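Local coordinates for protein WipB (PDB 5NNY) that is a translocated Legionella effector whose phosphatase domain, of the phosphoesterase fold, acts on phosphoserine and phosphothreonine and targets the host lysosomal nutrient-sensing machinery, at residues H209-L220 against A283-I294. Numbering follows the deposited sequence.
Sequences HAGIGLNHIRGL and ATVWGREYGDLI
Asn215, in the first turn of helix 214-224, holds the loop 287-294 by both ends of its amide. Its CB rests 3.5 Å from Asp292 O; chi1 of 47° tucks CG over the residue's own backbone, and CG lies 3.2 Å from Asp292 O. OD1 then accepts from Ile294 N, 3.0 Å away and nearly straight at 171°, with the donor well above the carbonyl plane. ND2 gives one hydrogen to Tyr290 O (2.8 Å), in the amide plane, and the other to a water that also joins Tyr290 N and Gly291 O. Two bonds on the nitrogen and one on the oxygen fix the amide's rotation. Gly213 is the N-cap of the helix, and the next amide, Leu214 N, donates to Ile294 O (2.7 Å). In this phosphoesterase-fold domain the loop leaves helix 280-286, whose C-terminus ends in a Schellman motif with Gly287, at positive phi, as C-prime residue. His216 ND1 accepts from Gly213 N, while NE2 donates to Arg288 O (2.9 Å) in the ring plane. Tyr290 CB sits over a face of that imidazole, a CH-pi contact 3.9 Å from its centroid, and the tyrosine OH reaches Gly219 CA at 3.5 Å.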
ATOM      1  N   HIS A 209       8.173   4.070  -2.907  1.00 19.29           N
ATOM      2  CA  HIS A 209       8.205   2.613  -2.905  1.00 15.30           C
ATOM      3  C   HIS A 209       9.453   2.074  -3.609  1.00 18.21           C
ATOM      4  O   HIS A 209      10.063   1.096  -3.150  1.00 20.40           O
ATOM      5  CB  HIS A 209       6.935   2.058  -3.563  1.00 15.27           C
ATOM      6  CG  HIS A 209       7.026   0.598  -3.864  1.00 17.39           C
ATOM      7  ND1 HIS A 209       7.047  -0.364  -2.876  1.00 19.10           N
ATOM      8  CD2 HIS A 209       7.140  -0.063  -5.036  1.00 18.11           C
ATOM      9  CE1 HIS A 209       7.143  -1.561  -3.430  1.00 18.47           C
ATOM     10  NE2 HIS A 209       7.200  -1.404  -4.738  1.00 20.49           N
ATOM     11  N   ALA A 210       9.856   2.701  -4.714  1.00 18.24           N
ATOM     12  CA  ALA A 210      10.944   2.226  -5.559  1.00 16.71           C
ATOM     13  C   ALA A 210      11.930   3.359  -5.807  1.00 20.46           C
ATOM     14  O   ALA A 210      11.672   4.514  -5.470  1.00 15.46           O
ATOM     15  CB  ALA A 210      10.416   1.689  -6.903  1.00 17.06           C
ATOM     16  N   GLY A 211      13.056   3.027  -6.437  1.00 23.39           N
ATOM     17  CA  GLY A 211      14.115   4.015  -6.623  1.00 21.74           C
ATOM     18  C   GLY A 211      13.749   5.065  -7.663  1.00 22.47           C
ATOM     19  O   GLY A 211      13.462   4.741  -8.825  1.00 26.59           O
ATOM     20  N   ILE A 212      13.787   6.334  -7.263  1.00 20.42           N
ATOM     21  CA  ILE A 212      13.510   7.462  -8.139  1.00 15.23           C
ATOM     22  C   ILE A 212      14.579   8.524  -7.924  1.00 19.88           C
ATOM     23  O   ILE A 212      15.457   8.395  -7.065  1.00 20.96           O
ATOM     24  CB  ILE A 212      12.127   8.072  -7.878  1.00 13.85           C
ATOM     25  CG1 ILE A 212      12.084   8.589  -6.432  1.00 16.60           C
ATOM     26  CG2 ILE A 212      11.019   7.028  -8.151  1.00 17.30           C
ATOM     27  CD1 ILE A 212      10.932   9.534  -6.139  1.00 18.79           C
ATOM     28  N   GLY A 213      14.467   9.603  -8.693  1.00 21.63           N
ATOM     29  CA  GLY A 213      15.338  10.746  -8.513  1.00 20.76           C
ATOM     30  C   GLY A 213      14.526  12.016  -8.565  1.00 19.56           C
ATOM     31  O   GLY A 213      13.294  11.961  -8.659  1.00 18.69           O
ATOM     32  N   LEU A 214      15.204  13.168  -8.512  1.00 21.40           N
ATOM     33  CA  LEU A 214      14.522  14.443  -8.726  1.00 22.89           C
ATOM     34  C   LEU A 214      13.838  14.513 -10.087  1.00 21.38           C
ATOM     35  O   LEU A 214      12.858  15.251 -10.247  1.00 20.93           O
ATOM     36  CB  LEU A 214      15.515  15.602  -8.582  1.00 19.87           C
ATOM     37  CG  LEU A 214      16.185  15.781  -7.223  1.00 21.34           C
ATOM     38  CD1 LEU A 214      17.277  16.869  -7.300  1.00 19.16           C
ATOM     39  CD2 LEU A 214      15.159  16.148  -6.169  1.00 25.90           C
ATOM     40  N   ASN A 215      14.339  13.773 -11.082  1.00 18.53           N
ATOM     41  CA  ASN A 215      13.723  13.811 -12.402  1.00 23.88           C
ATOM     42  C   ASN A 215      12.301  13.256 -12.353  1.00 20.53           C
ATOM     43  O   ASN A 215      11.414  13.757 -13.048  1.00 20.10           O
ATOM     44  CB  ASN A 215      14.571  13.033 -13.411  1.00 21.50           C
ATOM     45  CG  ASN A 215      15.015  11.678 -12.888  1.00 20.97           C
ATOM     46  OD1 ASN A 215      15.578  11.572 -11.797  1.00 21.18           O
ATOM     47  ND2 ASN A 215      14.751  10.618 -13.669  1.00 21.79           N
ATOM     48  N   HIS A 216      12.072  12.218 -11.543  1.00 17.34           N
ATOM     49  CA  HIS A 216      10.716  11.682 -11.394  1.00 15.66           C
ATOM     50  C   HIS A 216       9.787  12.705 -10.754  1.00 15.79           C
ATOM     51  O   HIS A 216       8.625  12.842 -11.153  1.00 18.42           O
ATOM     52  CB  HIS A 216      10.725  10.404 -10.545  1.00 15.95           C
ATOM     53  CG  HIS A 216      11.379   9.236 -11.204  1.00 18.69           C
ATOM     54  ND1 HIS A 216      12.735   8.999 -11.133  1.00 20.49           N
ATOM     55  CD2 HIS A 216      10.861   8.237 -11.960  1.00 22.74           C
ATOM     56  CE1 HIS A 216      13.024   7.900 -11.808  1.00 25.55           C
ATOM     57  NE2 HIS A 216      11.903   7.417 -12.316  1.00 21.61           N
ATOM     58  N   ILE A 217      10.268  13.405  -9.728  1.00 14.78           N
ATOM     59  CA  ILE A 217       9.434  14.393  -9.047  1.00 14.77           C
ATOM     60  C   ILE A 217       9.081  15.527  -9.999  1.00 16.70           C
ATOM     61  O   ILE A 217       7.942  16.008 -10.028  1.00 21.36           O
ATOM     62  CB  ILE A 217      10.155  14.890  -7.775  1.00 15.97           C
ATOM     63  CG1 ILE A 217      10.484  13.697  -6.892  1.00 19.18           C
ATOM     64  CG2 ILE A 217       9.317  15.932  -7.025  1.00 16.91           C
ATOM     65  CD1 ILE A 217      11.358  14.045  -5.693  1.00 20.98           C
ATOM     66  N   ARG A 218      10.039  15.940 -10.827  1.00 20.47           N
ATOM     67  CA  ARG A 218       9.748  16.950 -11.839  1.00 20.44           C
ATOM     68  C   ARG A 218       8.710  16.446 -12.832  1.00 22.54           C
ATOM     69  O   ARG A 218       7.808  17.191 -13.234  1.00 22.73           O
ATOM     70  CB  ARG A 218      11.045  17.355 -12.552  1.00 25.35           C
ATOM     71  CG  ARG A 218      10.873  18.462 -13.591  1.00 35.02           C
ATOM     72  CD  ARG A 218      12.159  18.693 -14.385  1.00 36.87           C
ATOM     73  NE  ARG A 218      13.224  19.223 -13.539  1.00 36.41           N
ATOM     74  CZ  ARG A 218      13.428  20.521 -13.340  1.00 43.85           C
ATOM     75  NH1 ARG A 218      12.642  21.409 -13.937  1.00 45.35           N
ATOM     76  NH2 ARG A 218      14.411  20.932 -12.550  1.00 44.33           N
ATOM     77  N   GLY A 219       8.823  15.184 -13.246  1.00 22.46           N
ATOM     78  CA  GLY A 219       7.829  14.626 -14.145  1.00 19.70           C
ATOM     79  C   GLY A 219       6.451  14.553 -13.513  1.00 21.21           C
ATOM     80  O   GLY A 219       5.441  14.788 -14.181  1.00 22.58           O
ATOM     81  N   LEU A 220       6.393  14.218 -12.220  1.00 19.51           N
ATOM     82  CA  LEU A 220       5.115  14.144 -11.520  1.00 19.04           C
ATOM     83  C   LEU A 220       4.471  15.520 -11.418  1.00 23.36           C
ATOM     84  O   LEU A 220       3.269  15.675 -11.645  1.00 21.78           O
ATOM     85  CB  LEU A 220       5.304  13.529 -10.125  1.00 17.09           C
ATOM     86  CG  LEU A 220       5.680  12.038 -10.075  1.00 17.65           C
ATOM     87  CD1 LEU A 220       6.257  11.627  -8.736  1.00 16.62           C
ATOM     88  CD2 LEU A 220       4.434  11.179 -10.381  1.00 18.92           C
ATOM     89  N   ALA A 283       6.561   4.974 -14.136  1.00 20.41           N
ATOM     90  CA  ALA A 283       8.006   5.030 -13.906  1.00 20.77           C
ATOM     91  C   ALA A 283       8.326   5.159 -12.415  1.00 17.86           C
ATOM     92  O   ALA A 283       9.264   4.538 -11.913  1.00 19.82           O
ATOM     93  CB  ALA A 283       8.595   6.198 -14.693  1.00 20.46           C
ATOM     94  N   THR A 284       7.506   5.901 -11.678  1.00 23.31           N
ATOM     95  CA  THR A 284       7.770   6.086 -10.249  1.00 20.92           C
ATOM     96  C   THR A 284       7.475   4.813  -9.452  1.00 17.74           C
ATOM     97  O   THR A 284       8.292   4.376  -8.634  1.00 24.06           O
ATOM     98  CB  THR A 284       6.953   7.273  -9.723  1.00 21.56           C
ATOM     99  OG1 THR A 284       7.387   8.470 -10.369  1.00 19.37           O
ATOM    100  CG2 THR A 284       7.135   7.442  -8.212  1.00 21.31           C
ATOM    101  N   VAL A 285       6.315   4.193  -9.664  1.00 22.20           N
ATOM    102  CA  VAL A 285       5.993   3.016  -8.859  1.00 18.15           C
ATOM    103  C   VAL A 285       6.889   1.839  -9.228  1.00 22.23           C
ATOM    104  O   VAL A 285       7.149   0.970  -8.390  1.00 25.14           O
ATOM    105  CB  VAL A 285       4.494   2.638  -8.957  1.00 23.81           C
ATOM    106  CG1 VAL A 285       3.622   3.757  -8.385  1.00 23.24           C
ATOM    107  CG2 VAL A 285       4.089   2.288 -10.394  1.00 27.68           C
ATOM    108  N   TRP A 286       7.357   1.764 -10.487  1.00 15.45           N
ATOM    109  CA  TRP A 286       8.249   0.660 -10.852  1.00 24.63           C
ATOM    110  C   TRP A 286       9.727   1.005 -10.681  1.00 24.22           C
ATOM    111  O   TRP A 286      10.570   0.105 -10.756  1.00 20.82           O
ATOM    112  CB  TRP A 286       7.988   0.192 -12.302  1.00 20.43           C
ATOM    113  CG  TRP A 286       6.702  -0.649 -12.461  1.00 19.35           C
ATOM    114  CD1 TRP A 286       5.495  -0.225 -12.932  1.00 19.68           C
ATOM    115  CD2 TRP A 286       6.537  -2.036 -12.119  1.00 16.06           C
ATOM    116  NE1 TRP A 286       4.582  -1.268 -12.908  1.00 25.89           N
ATOM    117  CE2 TRP A 286       5.201  -2.385 -12.408  1.00 21.42           C
ATOM    118  CE3 TRP A 286       7.393  -3.016 -11.600  1.00 18.53           C
ATOM    119  CZ2 TRP A 286       4.709  -3.665 -12.204  1.00 21.73           C
ATOM    120  CZ3 TRP A 286       6.898  -4.270 -11.375  1.00 20.00           C
ATOM    121  CH2 TRP A 286       5.573  -4.594 -11.686  1.00 20.44           C
ATOM    122  N   GLY A 287      10.061   2.266 -10.428  1.00 19.53           N
ATOM    123  CA  GLY A 287      11.464   2.626 -10.237  1.00 19.24           C
ATOM    124  C   GLY A 287      12.276   2.553 -11.512  1.00 23.55           C
ATOM    125  O   GLY A 287      13.467   2.206 -11.470  1.00 22.09           O
ATOM    126  N   ARG A 288      11.663   2.875 -12.652  1.00 18.84           N
ATOM    127  CA  ARG A 288      12.297   2.755 -13.962  1.00 23.15           C
ATOM    128  C   ARG A 288      12.798   4.099 -14.471  1.00 21.63           C
ATOM    129  O   ARG A 288      12.391   5.160 -13.993  1.00 20.77           O
ATOM    130  CB  ARG A 288      11.324   2.172 -14.995  1.00 24.02           C
ATOM    131  CG  ARG A 288      10.694   0.862 -14.580  1.00 20.95           C
ATOM    132  CD  ARG A 288      11.773  -0.159 -14.227  1.00 19.41           C
ATOM    133  NE  ARG A 288      11.168  -1.459 -13.943  1.00 20.63           N
ATOM    134  CZ  ARG A 288      11.752  -2.423 -13.245  1.00 19.70           C
ATOM    135  NH1 ARG A 288      12.969  -2.241 -12.754  1.00 22.21           N
ATOM    136  NH2 ARG A 288      11.117  -3.571 -13.039  1.00 21.90           N
ATOM    137  N   GLU A 289      13.640   4.039 -15.501  1.00 20.44           N
ATOM    138  CA  GLU A 289      14.274   5.236 -16.031  1.00 20.02           C
ATOM    139  C   GLU A 289      13.250   6.239 -16.538  1.00 24.10           C
ATOM    140  O   GLU A 289      12.355   5.903 -17.314  1.00 25.23           O
ATOM    141  CB  GLU A 289      15.251   4.873 -17.158  1.00 22.67           C
ATOM    142  CG  GLU A 289      15.934   6.104 -17.776  1.00 33.08           C
ATOM    143  CD  GLU A 289      17.255   5.784 -18.496  1.00 47.08           C
ATOM    144  OE1 GLU A 289      18.064   6.716 -18.683  1.00 55.74           O
ATOM    145  OE2 GLU A 289      17.495   4.615 -18.864  1.00 48.95           O
ATOM    146  N   TYR A 290      13.396   7.488 -16.102  1.00 23.42           N
ATOM    147  CA  TYR A 290      12.556   8.587 -16.560  1.00 19.46           C
ATOM    148  C   TYR A 290      13.502   9.727 -16.952  1.00 25.30           C
ATOM    149  O   TYR A 290      13.677  10.704 -16.225  1.00 25.98           O
ATOM    150  CB  TYR A 290      11.529   9.008 -15.478  1.00 18.64           C
ATOM    151  CG  TYR A 290      10.599  10.096 -15.948  1.00 21.10           C
ATOM    152  CD1 TYR A 290       9.557   9.805 -16.816  1.00 30.92           C
ATOM    153  CD2 TYR A 290      10.790  11.421 -15.572  1.00 22.87           C
ATOM    154  CE1 TYR A 290       8.725  10.791 -17.279  1.00 34.63           C
ATOM    155  CE2 TYR A 290       9.960  12.412 -16.032  1.00 20.12           C
ATOM    156  CZ  TYR A 290       8.926  12.091 -16.877  1.00 32.74           C
ATOM    157  OH  TYR A 290       8.094  13.082 -17.329  1.00 37.91           O
ATOM    158  N   GLY A 291      14.137   9.585 -18.115  1.00 24.47           N
ATOM    159  CA  GLY A 291      15.241  10.464 -18.423  1.00 27.78           C
ATOM    160  C   GLY A 291      16.423  10.195 -17.510  1.00 27.93           C
ATOM    161  O   GLY A 291      16.498   9.180 -16.809  1.00 29.93           O
ATOM    162  N   ASP A 292      17.374  11.132 -17.530  1.00 29.90           N
ATOM    163  CA  ASP A 292      18.584  10.983 -16.733  1.00 31.45           C
ATOM    164  C   ASP A 292      18.259  11.019 -15.241  1.00 22.76           C
ATOM    165  O   ASP A 292      17.582  11.932 -14.758  1.00 30.48           O
ATOM    166  CB  ASP A 292      19.591  12.081 -17.080  1.00 29.48           C
ATOM    167  CG  ASP A 292      20.219  11.894 -18.449  1.00 41.71           C
ATOM    168  OD1 ASP A 292      20.267  10.753 -18.946  1.00 42.22           O
ATOM    169  OD2 ASP A 292      20.671  12.909 -19.029  1.00 46.77           O
ATOM    170  N   LEU A 293      18.754  10.030 -14.507  1.00 23.44           N
ATOM    171  CA  LEU A 293      18.513   9.951 -13.072  1.00 20.08           C
ATOM    172  C   LEU A 293      19.286  11.061 -12.375  1.00 26.91           C
ATOM    173  O   LEU A 293      20.510  11.136 -12.511  1.00 27.33           O
ATOM    174  CB  LEU A 293      18.936   8.586 -12.534  1.00 21.91           C
ATOM    175  CG  LEU A 293      18.693   8.293 -11.051  1.00 22.69           C
ATOM    176  CD1 LEU A 293      17.179   8.318 -10.761  1.00 23.48           C
ATOM    177  CD2 LEU A 293      19.276   6.941 -10.657  1.00 26.39           C
ATOM    178  N   ILE A 294      18.574  11.921 -11.646  1.00 20.51           N
ATOM    179  CA  ILE A 294      19.164  13.040 -10.918  1.00 20.78           C
ATOM    180  C   ILE A 294      18.966  12.778  -9.440  1.00 20.67           C
ATOM    181  O   ILE A 294      17.825  12.681  -8.971  1.00 25.43           O
ATOM    182  CB  ILE A 294      18.538  14.388 -11.307  1.00 24.12           C
ATOM    183  CG1 ILE A 294      18.670  14.635 -12.821  1.00 27.15           C
ATOM    184  CG2 ILE A 294      19.179  15.503 -10.475  1.00 26.93           C
ATOM    185  CD1 ILE A 294      20.077  14.678 -13.325  1.00 27.21           C
TER
HETATM  186  O   HOH W   1       8.134   4.704  -5.907  1.00 19.00           O
HETATM  187  O   HOH W   2      15.637   8.150 -14.344  1.00 20.50           O